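Local atomic coordinates of NADB-Rossmann Superfamily protein (Streptococcus agalactiae, PDB entry 3LEC), a protein that probably methylates N1 of adenine 22 in tRNA, as a zinc-binding member of the TrmK family with a Rossmann-like fold. Residues D31-Y34 with L35-L39; N64-H68 with G69-K73. One frame throughout, in Å; residues are numbered along the deposited sequence.

Contact 1 (D31-Y34 with L35-L39); sequences DHAY and LPIFL
Ala33, at the N-cap of helix 34-41, meets Ile37 and Pro36 in the first turn of the helix that follows the first strand of this Rossmann-like domain. Ile37 N gives its hydrogen to Ala33 O at 2.9 Å, and Phe38 N does the same to Tyr34 O at 2.8 Å, nearly in line with the carbonyl. Ile37 lies against the Ala33 carbonyl oxygen: CG1, anti to its own carbonyl carbon (chi1 -71°), comes 3.2 Å from Ala33 O, and CD1 reaches on to Ala33 CB at 4.2 Å. Pro36 has no N-H to offer at this helix start; its CD packs 3.4 Å from Ala33 O. A type I' turn from Asp31 to Tyr34 leads into the helix, and a water taking the Leu35 N hydrogen at 2.8 Å donates to Asp31 O. In the turn, His32 ND1 donates in its ring plane to Asp31 OD1 at 2.7 Å, while His32 CB lies over one face of the Tyr34 ring, toward its rim. Ala33 is covered by Ala61 and Val65 of helix 55-67, whereas Leu35 packs on helix 10-16 and, with Pro36, on Asp27 of strand 23-28.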
loop_
_atom_site.group_PDB
_atom_site.type_symbol
_atom_site.label_atom_id
_atom_site.label_comp_id
_atom_site.label_asym_id
_atom_site.label_seq_id
_atom_site.Cartn_x
_atom_site.Cartn_y
_atom_site.Cartn_z
ATOM N N ASP A 31 2.048 -8.010 8.621
ATOM C CA ASP A 31 2.305 -7.468 9.945
ATOM C C ASP A 31 1.686 -8.440 10.965
ATOM O O ASP A 31 0.505 -8.342 11.301
ATOM C CB ASP A 31 1.702 -6.054 10.045
ATOM C CG ASP A 31 1.886 -5.418 11.414
ATOM O OD1 ASP A 31 2.545 -6.020 12.282
ATOM O OD2 ASP A 31 1.361 -4.305 11.622
ATOM N N HIS A 32 2.498 -9.402 11.417
ATOM C CA HIS A 32 2.108 -10.350 12.455
ATOM C C HIS A 32 0.870 -11.189 12.065
ATOM O O HIS A 32 0.243 -11.802 12.918
ATOM C CB HIS A 32 1.850 -9.639 13.795
ATOM C CG HIS A 32 3.075 -9.055 14.428
ATOM N ND1 HIS A 32 3.519 -7.777 14.154
ATOM C CD2 HIS A 32 3.943 -9.566 15.335
ATOM C CE1 HIS A 32 4.614 -7.533 14.857
ATOM N NE2 HIS A 32 4.895 -8.603 15.576
ATOM N N ALA A 33 0.563 -11.222 10.767
ATOM C CA ALA A 33 -0.646 -11.863 10.210
ATOM C C ALA A 33 -1.962 -11.294 10.740
ATOM O O ALA A 33 -3.008 -11.944 10.654
ATOM C CB ALA A 33 -0.603 -13.367 10.393
ATOM N N TYR A 34 -1.926 -10.079 11.287
ATOM C CA TYR A 34 -3.152 -9.498 11.819
ATOM C C TYR A 34 -4.278 -9.386 10.800
ATOM O O TYR A 34 -5.420 -9.817 11.043
ATOM C CB TYR A 34 -2.884 -8.128 12.413
ATOM C CG TYR A 34 -1.981 -8.130 13.632
ATOM C CD1 TYR A 34 -2.046 -9.136 14.608
ATOM C CD2 TYR A 34 -1.088 -7.088 13.818
ATOM C CE1 TYR A 34 -1.189 -9.089 15.751
ATOM C CE2 TYR A 34 -0.256 -7.033 14.915
ATOM C CZ TYR A 34 -0.304 -8.013 15.881
ATOM O OH TYR A 34 0.555 -7.855 16.966
ATOM N N LEU A 35 -3.949 -8.792 9.667
ATOM C CA LEU A 35 -4.904 -8.587 8.600
ATOM C C LEU A 35 -5.485 -9.926 8.075
ATOM O O LEU A 35 -6.704 -10.084 8.040
ATOM C CB LEU A 35 -4.270 -7.731 7.503
ATOM C CG LEU A 35 -5.087 -7.590 6.217
ATOM C CD1 LEU A 35 -6.397 -6.898 6.510
ATOM C CD2 LEU A 35 -4.282 -6.865 5.134
ATOM N N PRO A 36 -4.635 -10.911 7.720
ATOM C CA PRO A 36 -5.256 -12.198 7.377
ATOM C C PRO A 36 -6.127 -12.805 8.509
ATOM O O PRO A 36 -7.202 -13.351 8.228
ATOM C CB PRO A 36 -4.053 -13.115 7.057
ATOM C CG PRO A 36 -2.946 -12.237 6.745
ATOM C CD PRO A 36 -3.186 -10.905 7.453
ATOM N N ILE A 37 -5.710 -12.689 9.779
ATOM C CA ILE A 37 -6.524 -13.222 10.885
ATOM C C ILE A 37 -7.880 -12.519 10.972
ATOM O O ILE A 37 -8.900 -13.163 11.167
ATOM C CB ILE A 37 -5.773 -13.176 12.266
ATOM C CG1 ILE A 37 -4.642 -14.215 12.276
ATOM C CG2 ILE A 37 -6.724 -13.426 13.448
ATOM C CD1 ILE A 37 -3.544 -13.911 13.271
ATOM N N PHE A 38 -7.881 -11.204 10.839
ATOM C CA PHE A 38 -9.126 -10.462 10.880
ATOM C C PHE A 38 -10.075 -10.987 9.805
ATOM O O PHE A 38 -11.234 -11.314 10.085
ATOM C CB PHE A 38 -8.909 -8.967 10.656
ATOM C CG PHE A 38 -10.203 -8.216 10.565
ATOM C CD1 PHE A 38 -11.018 -8.080 11.695
ATOM C CD2 PHE A 38 -10.658 -7.738 9.337
ATOM C CE1 PHE A 38 -12.260 -7.432 11.619
ATOM C CE2 PHE A 38 -11.892 -7.058 9.239
ATOM C CZ PHE A 38 -12.695 -6.910 10.371
ATOM N N LEU A 39 -9.553 -11.101 8.588
ATOM C CA LEU A 39 -10.384 -11.398 7.425
ATOM C C LEU A 39 -10.914 -12.816 7.510
ATOM O O LEU A 39 -12.071 -13.051 7.146
ATOM C CB LEU A 39 -9.595 -11.195 6.136
ATOM C CG LEU A 39 -9.288 -9.724 5.845
ATOM C CD1 LEU A 39 -8.440 -9.633 4.588
ATOM C CD2 LEU A 39 -10.612 -8.896 5.728
HETATM O O HOH W 1 -1.397 -7.723 9.252
#

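Contact 2 (N64-H68 with G69-K73); sequences NVSEH and GLTSK
Val65 and Ser66, in the last turn of helix 55-67, meet Gly69, Leu70 and Thr71 where a Schellman motif ends the helix. Two carbonyls of that turn are taken up by backbone donors from beyond it. Leu70 N reaches back to Val65 O at 3.0 Å in a nearly straight bond. Gly69 N bonds to Ser66 O at 2.9 Å, but approaches from above the carbonyl plane and bends to 146°. A water adds a weak link, donating to Ser66 O and accepting from Thr71 N. Just before them, His68 N is satisfied by Asn64 O, and farther on Lys73 N closes a further turn on Leu70 O at 2.9 Å. Apolar groups flank these bonds. Val65 CG1, anti to its backbone N (chi1 169°), points at the Leu70 backbone, 3.5 Å from Leu70 C, and touches Leu70 CB at 4.1 Å. Thr71 CG2 lies against the helix backbone, 3.6 Å from Ser66 CA. Gly69 turns the chain with a positive phi of 70°, the left-handed conformation of the Schellman motif. The chemistry is thus that of a helix C-cap: backbone N-H groups from beyond the helix occupy carbonyls at the helix end, while the Val65 methyl and the Leu70 side chain give the reversal an apolar inner side.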
loop_
_atom_site.group_PDB
_atom_site.type_symbol
_atom_site.label_atom_id
_atom_site.label_comp_id
_atom_site.label_asym_id
_atom_site.label_seq_id
_atom_site.Cartn_x
_atom_site.Cartn_y
_atom_site.Cartn_z
ATOM N N ASN A 64 0.733 -16.626 15.887
ATOM C CA ASN A 64 -0.524 -15.878 15.956
ATOM C C ASN A 64 -1.640 -16.620 15.253
ATOM O O ASN A 64 -2.741 -16.723 15.780
ATOM C CB ASN A 64 -0.366 -14.450 15.396
ATOM C CG ASN A 64 0.422 -13.534 16.333
ATOM O OD1 ASN A 64 0.725 -13.890 17.487
ATOM N ND2 ASN A 64 0.728 -12.332 15.850
ATOM N N VAL A 65 -1.364 -17.141 14.055
ATOM C CA VAL A 65 -2.377 -17.893 13.308
ATOM C C VAL A 65 -2.852 -19.099 14.133
ATOM O O VAL A 65 -4.060 -19.397 14.210
ATOM C CB VAL A 65 -1.859 -18.325 11.908
ATOM C CG1 VAL A 65 -2.815 -19.328 11.266
ATOM C CG2 VAL A 65 -1.701 -17.099 10.998
ATOM N N SER A 66 -1.894 -19.753 14.774
ATOM C CA SER A 66 -2.163 -20.968 15.550
ATOM C C SER A 66 -3.054 -20.674 16.766
ATOM O O SER A 66 -4.066 -21.352 16.996
ATOM C CB SER A 66 -0.845 -21.611 15.978
ATOM O OG SER A 66 -1.125 -22.761 16.753
ATOM N N GLU A 67 -2.682 -19.632 17.509
ATOM C CA GLU A 67 -3.397 -19.195 18.712
ATOM C C GLU A 67 -4.834 -18.800 18.386
ATOM O O GLU A 67 -5.774 -19.064 19.174
ATOM C CB GLU A 67 -2.639 -18.019 19.367
ATOM C CG GLU A 67 -3.006 -17.737 20.852
ATOM C CD GLU A 67 -2.342 -18.699 21.834
ATOM O OE1 GLU A 67 -2.499 -18.512 23.063
ATOM O OE2 GLU A 67 -1.659 -19.643 21.387
ATOM N N HIS A 68 -5.008 -18.199 17.207
ATOM C CA HIS A 68 -6.308 -17.762 16.756
ATOM C C HIS A 68 -7.124 -18.885 16.118
ATOM O O HIS A 68 -8.298 -18.689 15.739
ATOM C CB HIS A 68 -6.156 -16.572 15.825
ATOM C CG HIS A 68 -5.995 -15.280 16.544
ATOM N ND1 HIS A 68 -7.052 -14.431 16.767
ATOM C CD2 HIS A 68 -4.912 -14.691 17.106
ATOM C CE1 HIS A 68 -6.625 -13.360 17.414
ATOM N NE2 HIS A 68 -5.334 -13.497 17.643
ATOM N N GLY A 69 -6.507 -20.068 16.044
ATOM C CA GLY A 69 -7.199 -21.268 15.578
ATOM C C GLY A 69 -7.510 -21.206 14.096
ATOM O O GLY A 69 -8.579 -21.625 13.672
ATOM N N LEU A 70 -6.571 -20.700 13.304
ATOM C CA LEU A 70 -6.806 -20.503 11.869
ATOM C C LEU A 70 -5.805 -21.197 10.951
ATOM O O LEU A 70 -5.693 -20.847 9.760
ATOM C CB LEU A 70 -6.867 -19.003 11.550
ATOM C CG LEU A 70 -8.149 -18.325 12.024
ATOM C CD1 LEU A 70 -7.943 -16.792 12.028
ATOM C CD2 LEU A 70 -9.338 -18.756 11.164
ATOM N N THR A 71 -5.068 -22.166 11.491
ATOM C CA THR A 71 -4.022 -22.847 10.714
ATOM C C THR A 71 -4.533 -23.512 9.441
ATOM O O THR A 71 -3.784 -23.599 8.469
ATOM C CB THR A 71 -3.284 -23.901 11.523
ATOM O OG1 THR A 71 -4.187 -24.969 11.818
ATOM C CG2 THR A 71 -2.704 -23.284 12.814
ATOM N N SER A 72 -5.791 -23.971 9.447
ATOM C CA SER A 72 -6.410 -24.598 8.272
ATOM C C SER A 72 -6.748 -23.587 7.184
ATOM O O SER A 72 -6.878 -23.946 6.001
ATOM C CB SER A 72 -7.687 -25.357 8.658
ATOM O OG SER A 72 -7.407 -26.506 9.434
ATOM N N LYS A 73 -6.899 -22.325 7.578
ATOM C CA LYS A 73 -7.344 -21.298 6.642
ATOM C C LYS A 73 -6.278 -20.273 6.280
ATOM O O LYS A 73 -6.455 -19.495 5.346
ATOM C CB LYS A 73 -8.601 -20.616 7.173
ATOM C CG LYS A 73 -9.809 -21.582 7.270
ATOM C CD LYS A 73 -10.948 -20.924 8.024
ATOM C CE LYS A 73 -12.258 -21.697 7.884
ATOM N NZ LYS A 73 -13.298 -21.042 8.729
HETATM O O HOH W 2 -5.236 -23.418 14.673
#

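From the N terminus, strand 23-28 leads into contact 1, which closes the short turn opening helix 34-41; the chain then runs through strand 45-52 and helix 55-67 to contact 2, which closes the turn leading to strand 74-78. The two are in series, neither nested nor crossed, yet their centres lie about 10 Å apart. One starts a helix and the other ends one, and the two helices meet here: Asn64 ND2 probably donates to His32 O at 3.0 Å, Ile37 CG2 packs 3.5 Å from His68 ND1, and Leu70 CD1 approaches Ile37 O. Together they join two helices that connect neighbouring parallel strands.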